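Local coordinates for inactive glucansucrase (Lactobacillus reuteri, PDB 5JBD), which belongs to the glucansucrases of glycoside hydrolase family 70, a TIM-barrel clan, but is named as an inactive member, at residues 755-767 and 780-793. Residues are numbered along the deposited sequence; the frame is centred on the assembly and turned at random.
Sequences GFSGQEAVTVTRT and TYANQIYFAYTTGG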
ATOM      1  N   GLY A 755       1.553  -2.757  12.719  1.00 30.08           N
ATOM      2  CA  GLY A 755       1.075  -2.178  13.975  1.00 31.66           C
ATOM      3  C   GLY A 755       0.694  -3.205  15.026  1.00 31.80           C
ATOM      4  O   GLY A 755      -0.108  -2.897  15.901  1.00 31.12           O
ATOM      5  N   PHE A 756       1.249  -4.421  14.943  1.00 31.82           N
ATOM      6  CA  PHE A 756       1.019  -5.447  15.968  1.00 31.53           C
ATOM      7  C   PHE A 756       1.502  -4.926  17.320  1.00 31.27           C
ATOM      8  O   PHE A 756       2.543  -4.273  17.395  1.00 31.93           O
ATOM      9  CB  PHE A 756       1.753  -6.758  15.648  1.00 30.49           C
ATOM     10  CG  PHE A 756       1.214  -7.506  14.452  1.00 30.30           C
ATOM     11  CD1 PHE A 756      -0.114  -7.925  14.407  1.00 31.04           C
ATOM     12  CD2 PHE A 756       2.051  -7.839  13.388  1.00 30.44           C
ATOM     13  CE1 PHE A 756      -0.602  -8.634  13.313  1.00 31.55           C
ATOM     14  CE2 PHE A 756       1.567  -8.548  12.291  1.00 29.46           C
ATOM     15  CZ  PHE A 756       0.239  -8.949  12.254  1.00 30.19           C
ATOM     16  N   SER A 757       0.737  -5.199  18.379  1.00 33.11           N
ATOM     17  CA  SER A 757       1.098  -4.760  19.741  1.00 33.19           C
ATOM     18  C   SER A 757       1.919  -5.790  20.530  1.00 33.00           C
ATOM     19  O   SER A 757       2.500  -5.451  21.561  1.00 32.91           O
ATOM     20  CB  SER A 757      -0.169  -4.397  20.522  1.00 34.01           C
ATOM     21  OG  SER A 757      -0.943  -5.570  20.714  1.00 37.28           O
ATOM     22  N   GLY A 758       1.973  -7.032  20.054  1.00 31.63           N
ATOM     23  CA  GLY A 758       2.680  -8.113  20.745  1.00 31.90           C
ATOM     24  C   GLY A 758       4.068  -8.398  20.188  1.00 30.53           C
ATOM     25  O   GLY A 758       4.214  -8.672  18.993  1.00 28.68           O
ATOM     26  N   GLN A 759       5.077  -8.340  21.058  1.00 29.42           N
ATOM     27  CA  GLN A 759       6.447  -8.695  20.698  1.00 29.20           C
ATOM     28  C   GLN A 759       6.692 -10.193  20.824  1.00 30.75           C
ATOM     29  O   GLN A 759       6.067 -10.886  21.650  1.00 29.91           O
ATOM     30  CB  GLN A 759       7.474  -7.965  21.557  1.00 30.34           C
ATOM     31  CG  GLN A 759       7.694  -6.526  21.150  1.00 30.11           C
ATOM     32  CD  GLN A 759       8.644  -5.792  22.079  1.00 32.00           C
ATOM     33  OE1 GLN A 759       8.277  -5.438  23.201  1.00 31.19           O
ATOM     34  NE2 GLN A 759       9.874  -5.574  21.625  1.00 32.39           N
ATOM     35  N   GLU A 760       7.618 -10.669  19.996  1.00 30.64           N
ATOM     36  CA  GLU A 760       7.984 -12.070  19.931  1.00 32.10           C
ATOM     37  C   GLU A 760       9.485 -12.160  19.686  1.00 32.06           C
ATOM     38  O   GLU A 760      10.034 -11.368  18.924  1.00 33.30           O
ATOM     39  CB  GLU A 760       7.209 -12.747  18.797  1.00 32.49           C
ATOM     40  CG  GLU A 760       7.294 -14.271  18.771  1.00 33.64           C
ATOM     41  CD  GLU A 760       6.520 -14.907  17.625  1.00 33.38           C
ATOM     42  OE1 GLU A 760       5.879 -14.185  16.813  1.00 32.16           O
ATOM     43  OE2 GLU A 760       6.567 -16.152  17.529  1.00 36.46           O
ATOM     44  N   ALA A 761      10.152 -13.112  20.337  1.00 31.60           N
ATOM     45  CA  ALA A 761      11.558 -13.368  20.049  1.00 31.40           C
ATOM     46  C   ALA A 761      11.625 -14.168  18.755  1.00 30.82           C
ATOM     47  O   ALA A 761      11.145 -15.304  18.686  1.00 31.42           O
ATOM     48  CB  ALA A 761      12.248 -14.109  21.186  1.00 32.31           C
ATOM     49  N   VAL A 762      12.199 -13.556  17.732  1.00 29.63           N
ATOM     50  CA  VAL A 762      12.420 -14.221  16.438  1.00 29.07           C
ATOM     51  C   VAL A 762      13.908 -14.210  16.124  1.00 29.13           C
ATOM     52  O   VAL A 762      14.626 -13.328  16.593  1.00 30.07           O
ATOM     53  CB  VAL A 762      11.640 -13.536  15.293  1.00 27.75           C
ATOM     54  CG1 VAL A 762      10.165 -13.866  15.399  1.00 28.04           C
ATOM     55  CG2 VAL A 762      11.840 -12.026  15.283  1.00 27.57           C
ATOM     56  N   THR A 763      14.368 -15.190  15.354  1.00 28.61           N
ATOM     57  CA  THR A 763      15.744 -15.224  14.897  1.00 28.88           C
ATOM     58  C   THR A 763      15.783 -14.609  13.493  1.00 30.56           C
ATOM     59  O   THR A 763      15.034 -15.047  12.599  1.00 29.08           O
ATOM     60  CB  THR A 763      16.288 -16.651  14.912  1.00 29.33           C
ATOM     61  OG1 THR A 763      16.165 -17.189  16.239  1.00 29.73           O
ATOM     62  CG2 THR A 763      17.754 -16.672  14.503  1.00 30.37           C
ATOM     63  N   VAL A 764      16.638 -13.597  13.302  1.00 30.94           N
ATOM     64  CA  VAL A 764      16.633 -12.803  12.058  1.00 31.12           C
ATOM     65  C   VAL A 764      17.988 -12.573  11.390  1.00 30.71           C
ATOM     66  O   VAL A 764      19.042 -12.723  12.000  1.00 31.56           O
ATOM     67  CB  VAL A 764      15.980 -11.417  12.269  1.00 31.26           C
ATOM     68  CG1 VAL A 764      14.629 -11.553  12.968  1.00 32.19           C
ATOM     69  CG2 VAL A 764      16.893 -10.459  13.029  1.00 32.47           C
ATOM     70  N   THR A 765      17.922 -12.185  10.113  1.00 30.72           N
ATOM     71  CA  THR A 765      19.103 -11.873   9.303  1.00 29.98           C
ATOM     72  C   THR A 765      18.790 -10.630   8.474  1.00 28.68           C
ATOM     73  O   THR A 765      17.677 -10.483   7.947  1.00 27.02           O
ATOM     74  CB  THR A 765      19.468 -13.055   8.385  1.00 31.09           C
ATOM     75  OG1 THR A 765      19.876 -14.161   9.194  1.00 31.54           O
ATOM     76  CG2 THR A 765      20.593 -12.704   7.416  1.00 31.31           C
ATOM     77  N   ARG A 766      19.774  -9.739   8.371  1.00 28.44           N
ATOM     78  CA  ARG A 766      19.620  -8.467   7.659  1.00 27.85           C
ATOM     79  C   ARG A 766      19.659  -8.732   6.149  1.00 27.67           C
ATOM     80  O   ARG A 766      20.660  -9.209   5.643  1.00 26.78           O
ATOM     81  CB  ARG A 766      20.769  -7.516   8.040  1.00 29.07           C
ATOM     82  CG  ARG A 766      20.723  -6.132   7.406  1.00 28.71           C
ATOM     83  CD  ARG A 766      19.606  -5.290   7.978  1.00 28.62           C
ATOM     84  NE  ARG A 766      19.595  -3.962   7.363  1.00 28.81           N
ATOM     85  CZ  ARG A 766      19.101  -3.677   6.151  1.00 28.79           C
ATOM     86  NH1 ARG A 766      18.574  -4.635   5.388  1.00 28.52           N
ATOM     87  NH2 ARG A 766      19.148  -2.417   5.694  1.00 28.30           N
ATOM     88  N   THR A 767      18.583  -8.375   5.446  1.00 28.31           N
ATOM     89  CA  THR A 767      18.469  -8.659   4.013  1.00 27.87           C
ATOM     90  C   THR A 767      17.973  -7.482   3.191  1.00 28.04           C
ATOM     91  O   THR A 767      17.451  -6.499   3.732  1.00 27.66           O
ATOM     92  CB  THR A 767      17.493  -9.826   3.749  1.00 27.71           C
ATOM     93  OG1 THR A 767      16.153  -9.431   4.077  1.00 26.67           O
ATOM     94  CG2 THR A 767      17.888 -11.061   4.544  1.00 28.54           C
ATOM     95  N   THR A 780      26.961  -6.232   8.894  1.00 37.92           N
ATOM     96  CA  THR A 780      25.772  -7.066   8.733  1.00 35.36           C
ATOM     97  C   THR A 780      25.439  -7.786  10.039  1.00 34.78           C
ATOM     98  O   THR A 780      26.182  -7.679  11.022  1.00 33.76           O
ATOM     99  CB  THR A 780      25.957  -8.084   7.576  1.00 34.48           C
ATOM    100  OG1 THR A 780      24.691  -8.674   7.235  1.00 33.26           O
ATOM    101  CG2 THR A 780      26.970  -9.187   7.931  1.00 35.05           C
ATOM    102  N   TYR A 781      24.319  -8.506  10.036  1.00 32.96           N
ATOM    103  CA  TYR A 781      24.013  -9.481  11.093  1.00 32.65           C
ATOM    104  C   TYR A 781      23.161 -10.628  10.567  1.00 32.75           C
ATOM    105  O   TYR A 781      22.369 -10.438   9.651  1.00 30.31           O
ATOM    106  CB  TYR A 781      23.342  -8.819  12.301  1.00 31.69           C
ATOM    107  CG  TYR A 781      22.167  -7.918  12.020  1.00 29.96           C
ATOM    108  CD1 TYR A 781      20.871  -8.424  11.973  1.00 29.00           C
ATOM    109  CD2 TYR A 781      22.339  -6.545  11.866  1.00 29.37           C
ATOM    110  CE1 TYR A 781      19.781  -7.590  11.745  1.00 28.85           C
ATOM    111  CE2 TYR A 781      21.255  -5.696  11.640  1.00 29.05           C
ATOM    112  CZ  TYR A 781      19.976  -6.219  11.584  1.00 28.29           C
ATOM    113  OH  TYR A 781      18.902  -5.385  11.355  1.00 27.93           O
ATOM    114  N   ALA A 782      23.362 -11.816  11.147  1.00 33.92           N
ATOM    115  CA  ALA A 782      22.628 -13.028  10.772  1.00 34.68           C
ATOM    116  C   ALA A 782      22.322 -13.863  12.002  1.00 36.24           C
ATOM    117  O   ALA A 782      23.130 -13.919  12.940  1.00 36.64           O
ATOM    118  CB  ALA A 782      23.441 -13.856   9.781  1.00 35.89           C
ATOM    119  N   ASN A 783      21.161 -14.515  11.990  1.00 34.78           N
ATOM    120  CA  ASN A 783      20.785 -15.469  13.036  1.00 34.79           C
ATOM    121  C   ASN A 783      20.818 -14.847  14.440  1.00 34.24           C
ATOM    122  O   ASN A 783      21.313 -15.458  15.392  1.00 33.48           O
ATOM    123  CB  ASN A 783      21.673 -16.731  12.955  1.00 35.49           C
ATOM    124  CG  ASN A 783      21.607 -17.405  11.587  1.00 35.52           C
ATOM    125  OD1 ASN A 783      22.604 -17.462  10.854  1.00 35.10           O
ATOM    126  ND2 ASN A 783      20.436 -17.902  11.234  1.00 33.57           N
ATOM    127  N   GLN A 784      20.294 -13.625  14.548  1.00 33.85           N
ATOM    128  CA  GLN A 784      20.257 -12.879  15.804  1.00 33.89           C
ATOM    129  C   GLN A 784      18.848 -12.842  16.341  1.00 32.56           C
ATOM    130  O   GLN A 784      17.904 -12.594  15.589  1.00 32.22           O
ATOM    131  CB  GLN A 784      20.724 -11.434  15.602  1.00 34.40           C
ATOM    132  CG  GLN A 784      22.188 -11.266  15.241  1.00 35.93           C
ATOM    133  CD  GLN A 784      23.125 -11.876  16.256  1.00 37.77           C
ATOM    134  OE1 GLN A 784      23.008 -11.637  17.456  1.00 38.41           O
ATOM    135  NE2 GLN A 784      24.072 -12.673  15.774  1.00 39.81           N
ATOM    136  N   ILE A 785      18.705 -13.048  17.647  1.00 33.63           N
ATOM    137  CA  ILE A 785      17.403 -12.914  18.287  1.00 32.31           C
ATOM    138  C   ILE A 785      17.032 -11.429  18.356  1.00 30.78           C
ATOM    139  O   ILE A 785      17.818 -10.614  18.824  1.00 31.25           O
ATOM    140  CB  ILE A 785      17.359 -13.620  19.667  1.00 33.23           C
ATOM    141  CG1 ILE A 785      17.555 -15.128  19.452  1.00 33.62           C
ATOM    142  CG2 ILE A 785      16.034 -13.323  20.360  1.00 33.20           C
ATOM    143  CD1 ILE A 785      17.393 -16.008  20.658  1.00 34.80           C
ATOM    144  N   TYR A 786      15.810 -11.126  17.918  1.00 29.85           N
ATOM    145  CA  TYR A 786      15.293  -9.773  17.730  1.00 29.82           C
ATOM    146  C   TYR A 786      13.853  -9.761  18.232  1.00 29.42           C
ATOM    147  O   TYR A 786      13.086 -10.697  17.953  1.00 29.20           O
ATOM    148  CB  TYR A 786      15.323  -9.478  16.215  1.00 29.31           C
ATOM    149  CG  TYR A 786      14.872  -8.099  15.728  1.00 30.10           C
ATOM    150  CD1 TYR A 786      15.544  -6.939  16.110  1.00 31.69           C
ATOM    151  CD2 TYR A 786      13.810  -7.964  14.818  1.00 29.91           C
ATOM    152  CE1 TYR A 786      15.152  -5.685  15.631  1.00 31.38           C
ATOM    153  CE2 TYR A 786      13.414  -6.715  14.329  1.00 30.13           C
ATOM    154  CZ  TYR A 786      14.086  -5.576  14.727  1.00 30.90           C
ATOM    155  OH  TYR A 786      13.699  -4.328  14.256  1.00 29.15           O
ATOM    156  N   PHE A 787      13.476  -8.717  18.970  1.00 29.49           N
ATOM    157  CA  PHE A 787      12.158  -8.662  19.601  1.00 29.26           C
ATOM    158  C   PHE A 787      11.142  -7.896  18.751  1.00 29.51           C
ATOM    159  O   PHE A 787      10.611  -6.858  19.147  1.00 29.20           O
ATOM    160  CB  PHE A 787      12.268  -8.076  21.018  1.00 30.21           C
ATOM    161  CG  PHE A 787      13.185  -8.845  21.936  1.00 31.51           C
ATOM    162  CD1 PHE A 787      13.100 -10.236  22.044  1.00 32.85           C
ATOM    163  CD2 PHE A 787      14.101  -8.180  22.737  1.00 33.22           C
ATOM    164  CE1 PHE A 787      13.932 -10.940  22.905  1.00 32.81           C
ATOM    165  CE2 PHE A 787      14.927  -8.877  23.610  1.00 34.04           C
ATOM    166  CZ  PHE A 787      14.842 -10.261  23.694  1.00 34.16           C
ATOM    167  N   ALA A 788      10.852  -8.443  17.572  1.00 30.20           N
ATOM    168  CA  ALA A 788       9.955  -7.793  16.615  1.00 29.61           C
ATOM    169  C   ALA A 788       8.543  -7.811  17.136  1.00 29.65           C
ATOM    170  O   ALA A 788       8.143  -8.763  17.821  1.00 29.91           O
ATOM    171  CB  ALA A 788      10.008  -8.508  15.270  1.00 30.22           C
ATOM    172  N   TYR A 789       7.794  -6.761  16.819  1.00 28.61           N
ATOM    173  CA  TYR A 789       6.339  -6.769  16.971  1.00 28.80           C
ATOM    174  C   TYR A 789       5.768  -7.628  15.845  1.00 28.07           C
ATOM    175  O   TYR A 789       5.921  -7.284  14.676  1.00 28.67           O
ATOM    176  CB  TYR A 789       5.782  -5.345  16.932  1.00 29.31           C
ATOM    177  CG  TYR A 789       6.129  -4.565  18.179  1.00 30.84           C
ATOM    178  CD1 TYR A 789       7.346  -3.901  18.298  1.00 32.72           C
ATOM    179  CD2 TYR A 789       5.268  -4.546  19.267  1.00 32.90           C
ATOM    180  CE1 TYR A 789       7.675  -3.206  19.456  1.00 34.11           C
ATOM    181  CE2 TYR A 789       5.580  -3.844  20.433  1.00 33.87           C
ATOM    182  CZ  TYR A 789       6.788  -3.183  20.521  1.00 34.84           C
ATOM    183  OH  TYR A 789       7.110  -2.503  21.665  1.00 35.31           O
ATOM    184  N   THR A 790       5.176  -8.765  16.207  1.00 28.05           N
ATOM    185  CA  THR A 790       4.659  -9.749  15.247  1.00 28.84           C
ATOM    186  C   THR A 790       3.252 -10.289  15.530  1.00 29.35           C
ATOM    187  O   THR A 790       2.665 -10.953  14.668  1.00 28.70           O
ATOM    188  CB  THR A 790       5.534 -11.007  15.257  1.00 29.10           C
ATOM    189  OG1 THR A 790       5.419 -11.623  16.537  1.00 30.07           O
ATOM    190  CG2 THR A 790       6.990 -10.693  14.976  1.00 29.36           C
ATOM    191  N   THR A 791       2.728 -10.053  16.733  1.00 30.24           N
ATOM    192  CA  THR A 791       1.628 -10.835  17.238  1.00 29.60           C
ATOM    193  C   THR A 791       0.404  -9.954  17.504  1.00 29.86           C
ATOM    194  O   THR A 791       0.501  -8.894  18.134  1.00 29.57           O
ATOM    195  CB  THR A 791       2.084 -11.632  18.477  1.00 31.95           C
ATOM    196  OG1 THR A 791       3.160 -12.498  18.094  1.00 29.68           O
ATOM    197  CG2 THR A 791       0.945 -12.465  19.059  1.00 33.23           C
ATOM    198  N   GLY A 792      -0.745 -10.409  17.006  1.00 29.79           N
ATOM    199  CA  GLY A 792      -1.989  -9.660  17.110  1.00 31.11           C
ATOM    200  C   GLY A 792      -2.953 -10.015  16.001  1.00 30.78           C
ATOM    201  O   GLY A 792      -2.924 -11.130  15.479  1.00 32.54           O
ATOM    202  N   GLY A 793      -3.803  -9.064  15.645  1.00 30.49           N
ATOM    203  CA  GLY A 793      -4.896  -9.292  14.700  1.00 30.73           C
ATOM    204  C   GLY A 793      -6.239  -8.775  15.178  1.00 33.97           C
ATOM    205  O   GLY A 793      -7.184  -8.693  14.379  1.00 33.38           O
TER
HETATM  206  O   HOH W   1      -1.212  -8.930  20.467  1.00 40.09           O
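Q759 CG sits over the centre of the Y789 ring, 3.4 Å from its centroid, and the Q759 amide is stacked nearly parallel to the ring (8° between planes); S757 O lies at its edge, 3.7 Å from Y789 CE2. Both residues belong to an antiparallel strand pair, 758-767 with 784-791, whose second strand ends a six-stranded sheet; strand 193-197 borders the first strand on its other side. R766 CB lies over the Y781 face, 3.8 Å from that centroid, with V764 CG2 at the edge. On F756, T790 O rests above one face towards the rim, and G793 N meets the edge. Two beta bulges interrupt the register. In the classic one, G758 O accepts from both T790 N and T791 N; in the G1 bulge, N783 and Q784 both face V764. With CG beside the backbone N (chi1 -78°) and the chain extended beyond it, Q759 brings NE2 to F787 O, a nearly straight bond (2.9 Å, 167°). Y781 OH is hydrogen-bonded to E172 O, and R766 NH2 forms a salt bridge with D192 OD1 and a hydrogen bond with L173 O. E760 OE1, which also accepts from A838 N, receives T790 OG1 at 2.6 Å on its anti lone pair.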